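Local coordinates for protein putative phosphomethylpyrimidine kinase (Bacteroides thetaiotaomicron, PDB 3MBH) that probably phosphorylates pyridoxal with ATP, as a ribokinase-clan pyridoxal kinase, and is seen here with pyridoxal bound, at residues A[232-237]-A[245-250]; A[249-254]-A[277-282]. All blocks are in the same frame, centred on the assembly; numbering follows the deposited sequence.

Interaction 1: residues A[232-237]-A[245-250]; sequences TGSLMQ and LDRATQ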
ATOM      1  N   THR A 232     -22.688   4.798   1.753  1.00 15.36           N
ATOM      2  CA  THR A 232     -23.194   3.967   0.676  1.00 15.57           C
ATOM      3  C   THR A 232     -22.181   2.957   0.233  1.00 16.68           C
ATOM      4  O   THR A 232     -22.502   1.763   0.115  1.00 18.04           O
ATOM      5  CB  THR A 232     -23.551   4.854  -0.516  1.00 16.84           C
ATOM      6  OG1 THR A 232     -24.556   5.754  -0.072  1.00 16.08           O
ATOM      7  CG2 THR A 232     -24.084   4.049  -1.696  1.00 17.36           C
ATOM      8  N   GLY A 233     -20.951   3.419  -0.030  1.00 15.40           N
ATOM      9  CA  GLY A 233     -19.914   2.522  -0.433  1.00 15.02           C
ATOM     10  C   GLY A 233     -19.624   1.454   0.639  1.00 14.95           C
ATOM     11  O   GLY A 233     -19.413   0.297   0.315  1.00 14.33           O
ATOM     12  N   SER A 234     -19.569   1.869   1.902  1.00 14.41           N
ATOM     13  CA  SER A 234     -19.237   0.939   2.989  1.00 14.29           C
ATOM     14  C   SER A 234     -20.323  -0.134   3.133  1.00 15.17           C
ATOM     15  O   SER A 234     -20.009  -1.335   3.286  1.00 15.57           O
ATOM     16  CB  SER A 234     -18.978   1.749   4.279  1.00 14.69           C
ATOM     17  OG  SER A 234     -19.100   1.003   5.467  1.00 17.57           O
ATOM     18  N   LEU A 235     -21.592   0.280   3.109  1.00 15.33           N
ATOM     19  CA  LEU A 235     -22.717  -0.689   3.195  1.00 16.15           C
ATOM     20  C   LEU A 235     -22.675  -1.626   1.969  1.00 16.72           C
ATOM     21  O   LEU A 235     -22.818  -2.823   2.112  1.00 16.70           O
ATOM     22  CB  LEU A 235     -24.064   0.020   3.321  1.00 14.68           C
ATOM     23  CG  LEU A 235     -24.319   0.830   4.628  1.00 15.10           C
ATOM     24  CD1 LEU A 235     -25.624   1.594   4.567  1.00 14.37           C
ATOM     25  CD2 LEU A 235     -24.272  -0.118   5.897  1.00 14.48           C
HETATM   26  N   MSE A 236     -22.433  -1.074   0.780  0.50 16.90           N
HETATM   27  CA  MSE A 236     -22.317  -1.922  -0.414  0.50 16.97           C
HETATM   28  C   MSE A 236     -21.129  -2.859  -0.382  0.50 16.75           C
HETATM   29  O   MSE A 236     -21.180  -3.912  -0.990  0.50 16.90           O
HETATM   30  CB  MSE A 236     -22.273  -1.083  -1.670  0.50 16.56           C
HETATM   31  CG  MSE A 236     -23.584  -0.376  -1.920  0.50 16.89           C
HETATM   32 SE   MSE A 236     -23.478   0.713  -3.503  0.38 14.13          SE
HETATM   33  CE  MSE A 236     -23.745  -0.683  -4.804  0.50 14.00           C
ATOM     34  N   GLN A 237     -20.075  -2.513   0.361  1.00 17.18           N
ATOM     35  CA  GLN A 237     -18.978  -3.456   0.568  1.00 17.49           C
ATOM     36  C   GLN A 237     -19.307  -4.549   1.654  1.00 17.62           C
ATOM     37  O   GLN A 237     -18.492  -5.405   1.944  1.00 16.47           O
ATOM     38  CB  GLN A 237     -17.672  -2.735   0.914  1.00 17.56           C
ATOM     39  CG  GLN A 237     -17.096  -1.951  -0.223  1.00 18.73           C
ATOM     40  CD  GLN A 237     -15.888  -1.168   0.189  1.00 21.21           C
ATOM     41  OE1 GLN A 237     -15.579  -1.110   1.376  1.00 21.05           O
ATOM     42  NE2 GLN A 237     -15.186  -0.560  -0.785  1.00 18.64           N
ATOM     43  N   LEU A 245     -20.506   4.103   9.786  1.00 15.61           N
ATOM     44  CA  LEU A 245     -20.398   5.337  10.559  1.00 16.27           C
ATOM     45  C   LEU A 245     -18.946   5.752  10.921  1.00 16.99           C
ATOM     46  O   LEU A 245     -18.586   6.941  10.856  1.00 16.52           O
ATOM     47  CB  LEU A 245     -21.206   5.206  11.871  1.00 15.86           C
ATOM     48  CG  LEU A 245     -22.727   5.013  11.768  1.00 16.83           C
ATOM     49  CD1 LEU A 245     -23.371   4.866  13.213  1.00 16.13           C
ATOM     50  CD2 LEU A 245     -23.376   6.098  10.982  1.00 12.24           C
ATOM     51  N   ASP A 246     -18.140   4.781  11.354  1.00 17.65           N
ATOM     52  CA  ASP A 246     -16.717   5.025  11.676  1.00 18.23           C
ATOM     53  C   ASP A 246     -15.905   5.388  10.460  1.00 18.19           C
ATOM     54  O   ASP A 246     -15.160   6.371  10.495  1.00 18.38           O
ATOM     55  CB  ASP A 246     -16.122   3.805  12.391  1.00 19.14           C
ATOM     56  CG  ASP A 246     -16.553   3.764  13.869  1.00 24.09           C
ATOM     57  OD1 ASP A 246     -16.346   4.798  14.546  1.00 29.46           O
ATOM     58  OD2 ASP A 246     -17.090   2.751  14.342  1.00 27.41           O
ATOM     59  N   ARG A 247     -16.086   4.642   9.369  1.00 16.76           N
ATOM     60  CA  ARG A 247     -15.378   4.939   8.137  1.00 16.48           C
ATOM     61  C   ARG A 247     -15.712   6.343   7.655  1.00 16.59           C
ATOM     62  O   ARG A 247     -14.806   7.094   7.290  1.00 16.18           O
ATOM     63  CB  ARG A 247     -15.696   3.913   7.066  1.00 16.33           C
ATOM     64  CG  ARG A 247     -15.181   2.559   7.390  1.00 19.64           C
ATOM     65  CD  ARG A 247     -15.316   1.559   6.206  1.00 21.68           C
ATOM     66  NE  ARG A 247     -14.473   1.906   5.085  1.00 20.19           N
ATOM     67  CZ  ARG A 247     -14.516   1.303   3.911  1.00 23.06           C
ATOM     68  NH1 ARG A 247     -15.381   0.318   3.693  1.00 23.04           N
ATOM     69  NH2 ARG A 247     -13.668   1.685   2.951  1.00 24.48           N
ATOM     70  N   ALA A 248     -17.006   6.699   7.633  1.00 16.32           N
ATOM     71  CA  ALA A 248     -17.466   8.022   7.129  1.00 15.86           C
ATOM     72  C   ALA A 248     -16.948   9.172   7.996  1.00 15.61           C
ATOM     73  O   ALA A 248     -16.366  10.119   7.475  1.00 16.40           O
ATOM     74  CB  ALA A 248     -18.974   8.099   6.989  1.00 14.32           C
ATOM     75  N   THR A 249     -17.054   9.050   9.315  1.00 16.18           N
ATOM     76  CA  THR A 249     -16.629  10.119  10.195  1.00 16.46           C
ATOM     77  C   THR A 249     -15.095  10.299  10.200  1.00 17.38           C
ATOM     78  O   THR A 249     -14.601  11.426  10.225  1.00 15.96           O
ATOM     79  CB  THR A 249     -17.219   9.945  11.613  1.00 17.29           C
ATOM     80  OG1 THR A 249     -16.940   8.635  12.137  1.00 16.79           O
ATOM     81  CG2 THR A 249     -18.784  10.193  11.581  1.00 16.42           C
ATOM     82  N   GLN A 250     -14.339   9.197  10.157  1.00 17.68           N
ATOM     83  CA  GLN A 250     -12.891   9.286  10.163  1.00 19.41           C
ATOM     84  C   GLN A 250     -12.348   9.880   8.872  1.00 18.73           C
ATOM     85  O   GLN A 250     -11.426  10.671   8.911  1.00 18.89           O
ATOM     86  CB  GLN A 250     -12.273   7.933  10.528  1.00 20.21           C
ATOM     87  CG  GLN A 250     -12.628   7.678  12.039  1.00 26.17           C
ATOM     88  CD  GLN A 250     -12.086   6.386  12.579  1.00 33.09           C
ATOM     89  OE1 GLN A 250     -10.964   5.991  12.218  1.00 37.35           O
ATOM     90  NE2 GLN A 250     -12.879   5.700  13.437  1.00 31.37           N
TER
HETATM   91  O   HOH W   1     -12.820   1.083   0.149  1.00 21.21           O

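Interaction 2: residues A[249-254]-A[277-282]; sequences TQFILQ and HNLDMP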
ATOM      1  N   THR A 249     -17.054   9.050   9.315  1.00 16.18           N
ATOM      2  CA  THR A 249     -16.629  10.119  10.195  1.00 16.46           C
ATOM      3  C   THR A 249     -15.095  10.299  10.200  1.00 17.38           C
ATOM      4  O   THR A 249     -14.601  11.426  10.225  1.00 15.96           O
ATOM      5  CB  THR A 249     -17.219   9.945  11.613  1.00 17.29           C
ATOM      6  OG1 THR A 249     -16.940   8.635  12.137  1.00 16.79           O
ATOM      7  CG2 THR A 249     -18.784  10.193  11.581  1.00 16.42           C
ATOM      8  N   GLN A 250     -14.339   9.197  10.157  1.00 17.68           N
ATOM      9  CA  GLN A 250     -12.891   9.286  10.163  1.00 19.41           C
ATOM     10  C   GLN A 250     -12.348   9.880   8.872  1.00 18.73           C
ATOM     11  O   GLN A 250     -11.426  10.671   8.911  1.00 18.89           O
ATOM     12  CB  GLN A 250     -12.273   7.933  10.528  1.00 20.21           C
ATOM     13  CG  GLN A 250     -12.628   7.678  12.039  1.00 26.17           C
ATOM     14  CD  GLN A 250     -12.086   6.386  12.579  1.00 33.09           C
ATOM     15  OE1 GLN A 250     -10.964   5.991  12.218  1.00 37.35           O
ATOM     16  NE2 GLN A 250     -12.879   5.700  13.437  1.00 31.37           N
ATOM     17  N   PHE A 251     -12.980   9.559   7.753  1.00 18.22           N
ATOM     18  CA  PHE A 251     -12.586  10.095   6.456  1.00 17.92           C
ATOM     19  C   PHE A 251     -12.794  11.584   6.452  1.00 17.83           C
ATOM     20  O   PHE A 251     -11.897  12.312   6.089  1.00 18.13           O
ATOM     21  CB  PHE A 251     -13.380   9.454   5.321  1.00 16.89           C
ATOM     22  CG  PHE A 251     -12.963   9.881   3.962  1.00 19.22           C
ATOM     23  CD1 PHE A 251     -11.726   9.502   3.454  1.00 19.37           C
ATOM     24  CD2 PHE A 251     -13.803  10.663   3.171  1.00 18.85           C
ATOM     25  CE1 PHE A 251     -11.337   9.902   2.157  1.00 18.85           C
ATOM     26  CE2 PHE A 251     -13.446  11.025   1.898  1.00 20.18           C
ATOM     27  CZ  PHE A 251     -12.197  10.656   1.389  1.00 20.57           C
ATOM     28  N   ILE A 252     -13.950  12.032   6.909  1.00 17.80           N
ATOM     29  CA  ILE A 252     -14.257  13.459   6.978  1.00 17.95           C
ATOM     30  C   ILE A 252     -13.306  14.202   7.926  1.00 16.72           C
ATOM     31  O   ILE A 252     -12.887  15.299   7.611  1.00 17.11           O
ATOM     32  CB  ILE A 252     -15.728  13.724   7.415  1.00 17.34           C
ATOM     33  CG1 ILE A 252     -16.683  13.251   6.318  1.00 18.31           C
ATOM     34  CG2 ILE A 252     -15.953  15.227   7.723  1.00 14.92           C
ATOM     35  CD1 ILE A 252     -18.120  13.089   6.819  1.00 17.63           C
ATOM     36  N   LEU A 253     -12.991  13.608   9.062  1.00 17.25           N
ATOM     37  CA  LEU A 253     -12.059  14.228  10.010  1.00 16.99           C
ATOM     38  C   LEU A 253     -10.712  14.482   9.370  1.00 16.49           C
ATOM     39  O   LEU A 253     -10.156  15.554   9.504  1.00 14.20           O
ATOM     40  CB  LEU A 253     -11.875  13.393  11.285  1.00 17.68           C
ATOM     41  CG  LEU A 253     -10.960  13.936  12.389  1.00 20.23           C
ATOM     42  CD1 LEU A 253     -11.341  15.385  12.797  1.00 17.89           C
ATOM     43  CD2 LEU A 253     -11.011  12.981  13.644  1.00 22.90           C
ATOM     44  N   GLN A 254     -10.240  13.495   8.632  1.00 17.55           N
ATOM     45  CA  GLN A 254      -8.982  13.588   7.896  1.00 18.17           C
ATOM     46  C   GLN A 254      -9.018  14.656   6.853  1.00 17.29           C
ATOM     47  O   GLN A 254      -8.079  15.414   6.738  1.00 16.17           O
ATOM     48  CB  GLN A 254      -8.636  12.243   7.246  1.00 19.34           C
ATOM     49  CG  GLN A 254      -8.345  11.235   8.223  1.00 23.23           C
ATOM     50  CD  GLN A 254      -7.958   9.967   7.583  1.00 30.44           C
ATOM     51  OE1 GLN A 254      -6.766   9.769   7.333  1.00 35.64           O
ATOM     52  NE2 GLN A 254      -8.947   9.120   7.227  1.00 30.14           N
ATOM     53  N   HIS A 277      -6.957   8.373  -0.829  1.00 23.04           N
ATOM     54  CA  HIS A 277      -6.357   7.072  -0.701  1.00 25.79           C
ATOM     55  C   HIS A 277      -6.414   6.494   0.688  1.00 26.33           C
ATOM     56  O   HIS A 277      -5.984   5.376   0.877  1.00 26.61           O
ATOM     57  CB  HIS A 277      -4.943   7.065  -1.320  1.00 26.55           C
ATOM     58  CG  HIS A 277      -4.975   7.412  -2.780  1.00 31.72           C
ATOM     59  ND1 HIS A 277      -4.968   6.456  -3.776  1.00 37.95           N
ATOM     60  CD2 HIS A 277      -5.118   8.611  -3.413  1.00 34.06           C
ATOM     61  CE1 HIS A 277      -5.045   7.056  -4.957  1.00 37.72           C
ATOM     62  NE2 HIS A 277      -5.159   8.361  -4.761  1.00 35.67           N
ATOM     63  N   ASN A 278      -6.977   7.204   1.668  1.00 26.93           N
ATOM     64  CA  ASN A 278      -7.144   6.623   2.987  1.00 27.34           C
ATOM     65  C   ASN A 278      -8.448   5.909   3.198  1.00 27.75           C
ATOM     66  O   ASN A 278      -8.625   5.268   4.225  1.00 26.45           O
ATOM     67  CB  ASN A 278      -6.924   7.668   4.070  1.00 28.89           C
ATOM     68  CG  ASN A 278      -5.561   8.276   3.975  1.00 30.76           C
ATOM     69  OD1 ASN A 278      -4.555   7.569   3.839  1.00 35.54           O
ATOM     70  ND2 ASN A 278      -5.508   9.576   3.993  1.00 35.72           N
ATOM     71  N   LEU A 279      -9.326   5.925   2.209  1.00 28.38           N
ATOM     72  CA  LEU A 279     -10.611   5.194   2.319  1.00 30.54           C
ATOM     73  C   LEU A 279     -10.450   3.723   2.571  1.00 33.39           C
ATOM     74  O   LEU A 279     -11.327   3.068   3.110  1.00 35.23           O
ATOM     75  CB  LEU A 279     -11.455   5.337   1.049  1.00 29.99           C
ATOM     76  CG  LEU A 279     -12.329   6.543   0.906  1.00 29.52           C
ATOM     77  CD1 LEU A 279     -12.876   6.633  -0.521  1.00 27.41           C
ATOM     78  CD2 LEU A 279     -13.417   6.452   1.958  1.00 27.52           C
ATOM     79  N   ASP A 280      -9.318   3.201   2.169  1.00 36.70           N
ATOM     80  CA  ASP A 280      -9.047   1.788   2.192  1.00 38.83           C
ATOM     81  C   ASP A 280      -8.623   1.173   3.501  1.00 38.84           C
ATOM     82  O   ASP A 280      -8.565  -0.061   3.624  1.00 39.36           O
ATOM     83  CB  ASP A 280      -7.859   1.524   1.245  1.00 40.38           C
ATOM     84  CG  ASP A 280      -8.304   0.913  -0.025  1.00 44.37           C
ATOM     85  OD1 ASP A 280      -9.408   0.327   0.055  1.00 48.74           O
ATOM     86  OD2 ASP A 280      -7.583   1.008  -1.062  1.00 48.70           O
HETATM   87  N   MSE A 281      -8.249   1.999   4.444  1.00 37.54           N
HETATM   88  CA  MSE A 281      -7.349   1.536   5.474  1.00 37.46           C
HETATM   89  C   MSE A 281      -8.050   0.890   6.681  1.00 36.47           C
HETATM   90  O   MSE A 281      -9.251   1.035   6.842  1.00 36.19           O
HETATM   91  CB  MSE A 281      -6.555   2.728   5.931  1.00 36.73           C
HETATM   92  CG  MSE A 281      -7.390   3.599   6.768  1.00 38.55           C
HETATM   93 SE   MSE A 281      -6.384   5.166   7.154  0.75 41.08          SE
HETATM   94  CE  MSE A 281      -4.907   4.356   8.057  1.00 34.78           C
ATOM     95  N   PRO A 282      -7.280   0.196   7.541  1.00 36.42           N
ATOM     96  CA  PRO A 282      -7.825  -0.273   8.808  1.00 36.28           C
ATOM     97  C   PRO A 282      -8.484   0.856   9.594  1.00 35.62           C
ATOM     98  O   PRO A 282      -7.991   1.971   9.613  1.00 35.17           O
ATOM     99  CB  PRO A 282      -6.588  -0.767   9.573  1.00 36.79           C
ATOM    100  CG  PRO A 282      -5.582  -1.112   8.537  1.00 37.02           C
ATOM    101  CD  PRO A 282      -5.864  -0.189   7.382  1.00 36.47           C
TER

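Interaction 1: residues A[232-237]-A[245-250]
R247 of helix 241-257 reaches across to Q237, just past the end of helix 223-236, and this pair carries the polar part of the contact. NH1 of R247 donates to OE1 of Q237 over 2.7 Å, nearly straight at 171°. The oxygen lies in the guanidinium plane, at its edge. The donor, however, is tilted 29° from the carbonyl plane of Q237. A water closes the pair into a ring: it accepts from NE2 of Q237 and from NH2 of R247, each at 3.0 Å. Both ends of the amide are therefore tied to the guanidinium, directly or through water. The arginine chain bends at chi3 (67°), which turns the guanidinium toward Q237.

The remaining contact is van der Waals. CD of R247 passes OG of S234 at 3.9 Å, and NH1 lies 3.9 Å from CB of S234. The hydroxyl of S234 is hydrogen-bonded to D239, in the turn between the helices. D239 also forms a salt bridge with NH1 of R247. An alanine in place of R247 would probably leave the carboxylate of D239 without its cationic mate and OE1 of Q237 without this donor.

The chemistry implies a polar link across the turn that joins two consecutive helices. R247 bridges helix 241-257 to Q237, directly and through the water, and to D239 of the turn. S234 is tied in through D239.

Interaction 2: residues A[249-254]-A[277-282]
The loop that follows helix 272-275 packs here against helix 241-257, and it turns through a type I beta turn from N278 to M281. The apolar part is F251 against L279. CD2 of L279 sits over one face of the F251 ring, 4.0 Å from its centroid and 17° off the ring normal, a CH-pi contact. CG of L279 lies over the same face, 3.7 Å from CE1 of F251. The branch of L279 thus covers the CD1-CE1 side of the ring. The first torsion of F251 sets CG anti to the backbone N (chi1 -176°), and the ring reaches out from the helix toward the loop. I30 of helix 24-33 touches both F251 and L279, and V275 of helix 272-275 also packs on F251.

One helical turn further on, the side chains of Q254 and N278 cross at a slant, their amide planes 25° apart. OE1 of Q254 stands 3.6 Å from ND2 of N278, a polar approach too long to count as a bond. NE2 of Q254 instead makes a weak bond back to O of Q250, at 3.4 Å.

H277 and D280, in the same loop, bind zinc in a crystal structure of this protein, although no zinc is bound to this chain. What results is a leucine-on-phenylalanine contact of helix against loop, in the helical layer that covers the sheet of a ribokinase-like alpha/beta fold.

In the fold
From the N terminus, the chain leaves helix 223-236, turns, and enters helix 241-257. Interaction 1 closes this short connection, with seven residues between its segments. Interaction 2 begins where interaction 1 ends, since both include T249 and Q250. It closes a longer excursion through helix 272-275 and the loop leading to strand 288-290. The two loops therefore follow one another along helix 241-257, overlapping by those two residues rather than nesting. Their centres lie 9 Å apart. A probable hydrogen bond from NH2 of R247 to O of L279, 2.7 Å, joins them directly. Together they tie helix 223-236 and the C-terminal loop to one shared helix.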